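Long-range contact in DUF115 domain-containing protein (Magnetospirillum magneticum AMB-1, PDB 5MU5), which is a Maf glycosyltransferase that probably attaches sugars to flagellin and is involved in building bacterial flagella: residues Leu11-Leu22 with Ser160-Glu171. Numbering follows the deposited sequence.
Sequences LVTANLEAFLEL and SLSTVDWRPLLE. Unlike the reference sequence in segment 11-22: Thr13 (reference Ser), Asn15 (reference Tyr).
Asn15 ties helix 11-22 to the loop 161-165 and to Trp166 through three hydrogen bonds. Its ND2 gives to Leu161 O (2.7 Å) and Val164 O (2.9 Å), while its OD1 accepts from Trp166 N (3.1 Å) above the carbonyl plane. Using both ends of the buried amide fixes its flip.

Phe19 turns its ring edge onto a face of the Trp166 five-membered ring, a T-shaped pair with planes 64° apart; Val164 CG1 covers the opposite face. Leu170 CD1 makes a CH-pi contact over the Phe19 ring, 3.7 Å from its centroid. Were Trp166 an alanine, Phe19 would probably lose its aromatic mate and a gap would open between Phe19 and Val164.

At the C-terminal end of helix 11-22, Arg167, bent at chi3 (-79°), lays its guanidinium over Ala18 CB and salt-bridges through NH2 to Glu21 OE1 (2.8 Å). Glu171 OE1 takes a weak, salt-bridging bond from Arg167 NH1, and Arg174 bridges both glutamates.

In this Maf N-terminal domain the axes of helices 11-22 and 166-171 run nearly parallel, 9.1 Å apart at their closest; Met26 and Leu30 of helix 24-32 pack on Phe19, and Ile182 of edge strand 180-183 touches Phe19 and Trp166, tying the pair to the four-stranded parallel sheet.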
loop_
_atom_site.group_PDB
_atom_site.type_symbol
_atom_site.label_atom_id
_atom_site.label_comp_id
_atom_site.label_asym_id
_atom_site.label_seq_id
_atom_site.Cartn_x
_atom_site.Cartn_y
_atom_site.Cartn_z
ATOM N N LEU A 11 -35.773 10.810 -20.751
ATOM C CA LEU A 11 -34.877 10.454 -19.656
ATOM C C LEU A 11 -33.736 9.560 -20.146
ATOM O O LEU A 11 -32.573 9.755 -19.750
ATOM C CB LEU A 11 -35.645 9.747 -18.537
ATOM C CG LEU A 11 -34.801 9.243 -17.356
ATOM C CD1 LEU A 11 -34.064 10.380 -16.655
ATOM C CD2 LEU A 11 -35.681 8.486 -16.377
ATOM N N VAL A 12 -34.059 8.597 -21.010
ATOM C CA VAL A 12 -33.035 7.724 -21.568
ATOM C C VAL A 12 -32.002 8.539 -22.338
ATOM O O VAL A 12 -30.808 8.420 -22.084
ATOM C CB VAL A 12 -33.623 6.630 -22.460
ATOM C CG1 VAL A 12 -32.523 5.862 -23.177
ATOM C CG2 VAL A 12 -34.457 5.673 -21.613
ATOM N N THR A 13 -32.470 9.390 -23.237
ATOM C CA THR A 13 -31.594 10.235 -24.032
ATOM C C THR A 13 -30.768 11.132 -23.145
ATOM O O THR A 13 -29.555 11.194 -23.302
ATOM C CB THR A 13 -32.401 11.099 -24.996
ATOM O OG1 THR A 13 -33.133 10.240 -25.862
ATOM C CG2 THR A 13 -31.497 12.003 -25.848
ATOM N N ALA A 14 -31.421 11.806 -22.206
ATOM C CA ALA A 14 -30.729 12.669 -21.256
ATOM C C ALA A 14 -29.657 11.902 -20.440
ATOM O O ALA A 14 -28.571 12.417 -20.235
ATOM C CB ALA A 14 -31.729 13.349 -20.331
ATOM N N ASN A 15 -29.958 10.690 -19.978
ATOM C CA ASN A 15 -28.958 9.873 -19.274
ATOM C C ASN A 15 -27.841 9.398 -20.192
ATOM O O ASN A 15 -26.682 9.409 -19.818
ATOM C CB ASN A 15 -29.595 8.637 -18.634
ATOM C CG ASN A 15 -30.468 8.972 -17.446
ATOM O OD1 ASN A 15 -30.247 9.961 -16.766
ATOM N ND2 ASN A 15 -31.450 8.136 -17.179
ATOM N N LEU A 16 -28.178 8.956 -21.394
ATOM C CA LEU A 16 -27.153 8.476 -22.309
ATOM C C LEU A 16 -26.194 9.605 -22.647
ATOM O O LEU A 16 -24.975 9.402 -22.696
ATOM C CB LEU A 16 -27.773 7.886 -23.576
ATOM C CG LEU A 16 -26.786 7.308 -24.586
ATOM C CD1 LEU A 16 -25.946 6.211 -23.945
ATOM C CD2 LEU A 16 -27.518 6.762 -25.803
ATOM N N GLU A 17 -26.735 10.798 -22.839
ATOM C CA GLU A 17 -25.905 11.975 -23.112
ATOM C C GLU A 17 -24.918 12.241 -21.967
ATOM O O GLU A 17 -23.744 12.503 -22.202
ATOM C CB GLU A 17 -26.784 13.211 -23.352
ATOM C CG GLU A 17 -27.568 13.177 -24.659
ATOM C CD GLU A 17 -28.662 14.243 -24.758
ATOM O OE1 GLU A 17 -29.042 14.849 -23.730
ATOM O OE2 GLU A 17 -29.162 14.472 -25.880
ATOM N N ALA A 18 -25.412 12.167 -20.733
ATOM C CA ALA A 18 -24.595 12.420 -19.549
ATOM C C ALA A 18 -23.447 11.417 -19.436
ATOM O O ALA A 18 -22.321 11.804 -19.178
ATOM C CB ALA A 18 -25.451 12.393 -18.297
ATOM N N PHE A 19 -23.731 10.131 -19.630
ATOM C CA PHE A 19 -22.652 9.139 -19.677
ATOM C C PHE A 19 -21.643 9.466 -20.774
ATOM O O PHE A 19 -20.448 9.461 -20.520
ATOM C CB PHE A 19 -23.187 7.722 -19.862
ATOM C CG PHE A 19 -23.665 7.084 -18.584
ATOM C CD1 PHE A 19 -22.763 6.465 -17.726
ATOM C CD2 PHE A 19 -24.988 7.111 -18.235
ATOM C CE1 PHE A 19 -23.189 5.888 -16.546
ATOM C CE2 PHE A 19 -25.423 6.526 -17.062
ATOM C CZ PHE A 19 -24.530 5.908 -16.218
ATOM N N LEU A 20 -22.114 9.779 -21.978
ATOM C CA LEU A 20 -21.186 10.073 -23.075
ATOM C C LEU A 20 -20.317 11.288 -22.797
ATOM O O LEU A 20 -19.190 11.362 -23.266
ATOM C CB LEU A 20 -21.933 10.267 -24.377
ATOM C CG LEU A 20 -22.498 8.974 -24.957
ATOM C CD1 LEU A 20 -23.570 9.266 -26.004
ATOM C CD2 LEU A 20 -21.381 8.139 -25.543
ATOM N N GLU A 21 -20.849 12.222 -22.023
ATOM C CA GLU A 21 -20.136 13.431 -21.659
ATOM C C GLU A 21 -19.183 13.233 -20.463
ATOM O O GLU A 21 -18.040 13.667 -20.487
ATOM C CB GLU A 21 -21.160 14.524 -21.310
ATOM C CG GLU A 21 -20.550 15.864 -20.919
ATOM C CD GLU A 21 -21.584 16.879 -20.467
ATOM O OE1 GLU A 21 -22.801 16.614 -20.560
ATOM O OE2 GLU A 21 -21.166 17.965 -20.035
ATOM N N LEU A 22 -19.668 12.584 -19.415
ATOM C CA LEU A 22 -18.944 12.511 -18.151
ATOM C C LEU A 22 -18.328 11.166 -17.791
ATOM O O LEU A 22 -17.556 11.109 -16.843
ATOM C CB LEU A 22 -19.883 12.960 -17.034
ATOM C CG LEU A 22 -20.290 14.435 -17.180
ATOM C CD1 LEU A 22 -21.669 14.709 -16.586
ATOM C CD2 LEU A 22 -19.228 15.326 -16.554
ATOM N N SER A 160 -31.435 0.806 -16.378
ATOM C CA SER A 160 -31.498 1.880 -15.362
ATOM C C SER A 160 -31.550 3.281 -15.996
ATOM O O SER A 160 -31.906 4.272 -15.319
ATOM C CB SER A 160 -30.311 1.823 -14.394
ATOM O OG SER A 160 -29.158 2.409 -14.984
ATOM N N LEU A 161 -31.175 3.361 -17.279
ATOM C CA LEU A 161 -31.307 4.601 -18.041
ATOM C C LEU A 161 -32.764 5.048 -18.117
ATOM O O LEU A 161 -33.033 6.230 -18.278
ATOM C CB LEU A 161 -30.766 4.452 -19.462
ATOM C CG LEU A 161 -29.284 4.148 -19.619
ATOM C CD1 LEU A 161 -28.912 4.285 -21.083
ATOM C CD2 LEU A 161 -28.400 5.030 -18.761
ATOM N N SER A 162 -33.688 4.101 -18.004
ATOM C CA SER A 162 -35.103 4.421 -17.976
ATOM C C SER A 162 -35.613 4.859 -16.609
ATOM O O SER A 162 -36.688 5.438 -16.517
ATOM C CB SER A 162 -35.925 3.216 -18.442
ATOM O OG SER A 162 -35.607 2.904 -19.779
ATOM N N THR A 163 -34.857 4.599 -15.551
ATOM C CA THR A 163 -35.386 4.753 -14.186
ATOM C C THR A 163 -34.618 5.645 -13.222
ATOM O O THR A 163 -35.195 6.118 -12.259
ATOM C CB THR A 163 -35.537 3.374 -13.498
ATOM O OG1 THR A 163 -34.343 2.603 -13.672
ATOM C CG2 THR A 163 -36.688 2.608 -14.091
ATOM N N VAL A 164 -33.334 5.865 -13.457
ATOM C CA VAL A 164 -32.535 6.671 -12.561
ATOM C C VAL A 164 -32.270 8.033 -13.183
ATOM O O VAL A 164 -32.138 8.141 -14.391
ATOM C CB VAL A 164 -31.199 5.982 -12.316
ATOM C CG1 VAL A 164 -30.296 6.830 -11.442
ATOM C CG2 VAL A 164 -31.432 4.622 -11.692
ATOM N N ASP A 165 -32.181 9.064 -12.353
ATOM C CA ASP A 165 -31.756 10.369 -12.812
ATOM C C ASP A 165 -30.225 10.401 -12.679
ATOM O O ASP A 165 -29.682 10.812 -11.665
ATOM C CB ASP A 165 -32.409 11.484 -11.989
ATOM C CG ASP A 165 -32.270 12.849 -12.649
ATOM O OD1 ASP A 165 -31.432 13.000 -13.567
ATOM O OD2 ASP A 165 -33.003 13.777 -12.253
ATOM N N TRP A 166 -29.540 9.956 -13.725
ATOM C CA TRP A 166 -28.097 9.813 -13.698
ATOM C C TRP A 166 -27.243 11.077 -13.778
ATOM O O TRP A 166 -26.089 11.072 -13.340
ATOM C CB TRP A 166 -27.680 8.904 -14.837
ATOM C CG TRP A 166 -27.821 7.475 -14.552
ATOM C CD1 TRP A 166 -28.726 6.611 -15.091
ATOM C CD2 TRP A 166 -27.003 6.714 -13.674
ATOM N NE1 TRP A 166 -28.512 5.352 -14.607
ATOM C CE2 TRP A 166 -27.465 5.384 -13.723
ATOM C CE3 TRP A 166 -25.921 7.028 -12.842
ATOM C CZ2 TRP A 166 -26.877 4.350 -12.967
ATOM C CZ3 TRP A 166 -25.335 6.010 -12.082
ATOM C CH2 TRP A 166 -25.815 4.684 -12.151
ATOM N N ARG A 167 -27.771 12.137 -14.359
ATOM C CA ARG A 167 -26.981 13.340 -14.568
ATOM C C ARG A 167 -26.413 13.959 -13.290
ATOM O O ARG A 167 -25.247 14.278 -13.263
ATOM C CB ARG A 167 -27.717 14.401 -15.414
ATOM C CG ARG A 167 -26.894 15.685 -15.548
ATOM C CD ARG A 167 -27.332 16.623 -16.651
ATOM N NE ARG A 167 -26.869 16.192 -17.966
ATOM C CZ ARG A 167 -25.666 16.454 -18.481
ATOM N NH1 ARG A 167 -24.750 17.131 -17.800
ATOM N NH2 ARG A 167 -25.365 16.013 -19.689
ATOM N N PRO A 168 -27.234 14.143 -12.243
ATOM C CA PRO A 168 -26.676 14.705 -11.017
ATOM C C PRO A 168 -25.565 13.820 -10.433
ATOM O O PRO A 168 -24.614 14.338 -9.876
ATOM C CB PRO A 168 -27.881 14.764 -10.081
ATOM C CG PRO A 168 -29.069 14.826 -10.987
ATOM C CD PRO A 168 -28.689 13.921 -12.123
ATOM N N LEU A 169 -25.662 12.504 -10.603
ATOM C CA LEU A 169 -24.592 11.610 -10.159
ATOM C C LEU A 169 -23.339 11.778 -11.001
ATOM O O LEU A 169 -22.249 12.011 -10.474
ATOM C CB LEU A 169 -25.047 10.157 -10.227
ATOM C CG LEU A 169 -26.129 9.799 -9.219
ATOM C CD1 LEU A 169 -26.655 8.390 -9.443
ATOM C CD2 LEU A 169 -25.539 9.926 -7.831
ATOM N N LEU A 170 -23.497 11.670 -12.317
ATOM C CA LEU A 170 -22.368 11.809 -13.232
ATOM C C LEU A 170 -21.702 13.172 -13.136
ATOM O O LEU A 170 -20.494 13.285 -13.308
ATOM C CB LEU A 170 -22.825 11.542 -14.659
ATOM C CG LEU A 170 -23.126 10.072 -14.900
ATOM C CD1 LEU A 170 -24.096 9.897 -16.051
ATOM C CD2 LEU A 170 -21.822 9.321 -15.136
ATOM N N GLU A 171 -22.504 14.196 -12.858
ATOM C CA GLU A 171 -22.011 15.557 -12.696
ATOM C C GLU A 171 -20.913 15.667 -11.626
ATOM O O GLU A 171 -20.074 16.542 -11.716
ATOM C CB GLU A 171 -23.177 16.497 -12.350
ATOM C CG GLU A 171 -22.916 17.956 -12.658
ATOM C CD GLU A 171 -22.578 18.174 -14.124
ATOM O OE1 GLU A 171 -23.279 17.619 -15.004
ATOM O OE2 GLU A 171 -21.603 18.890 -14.391
#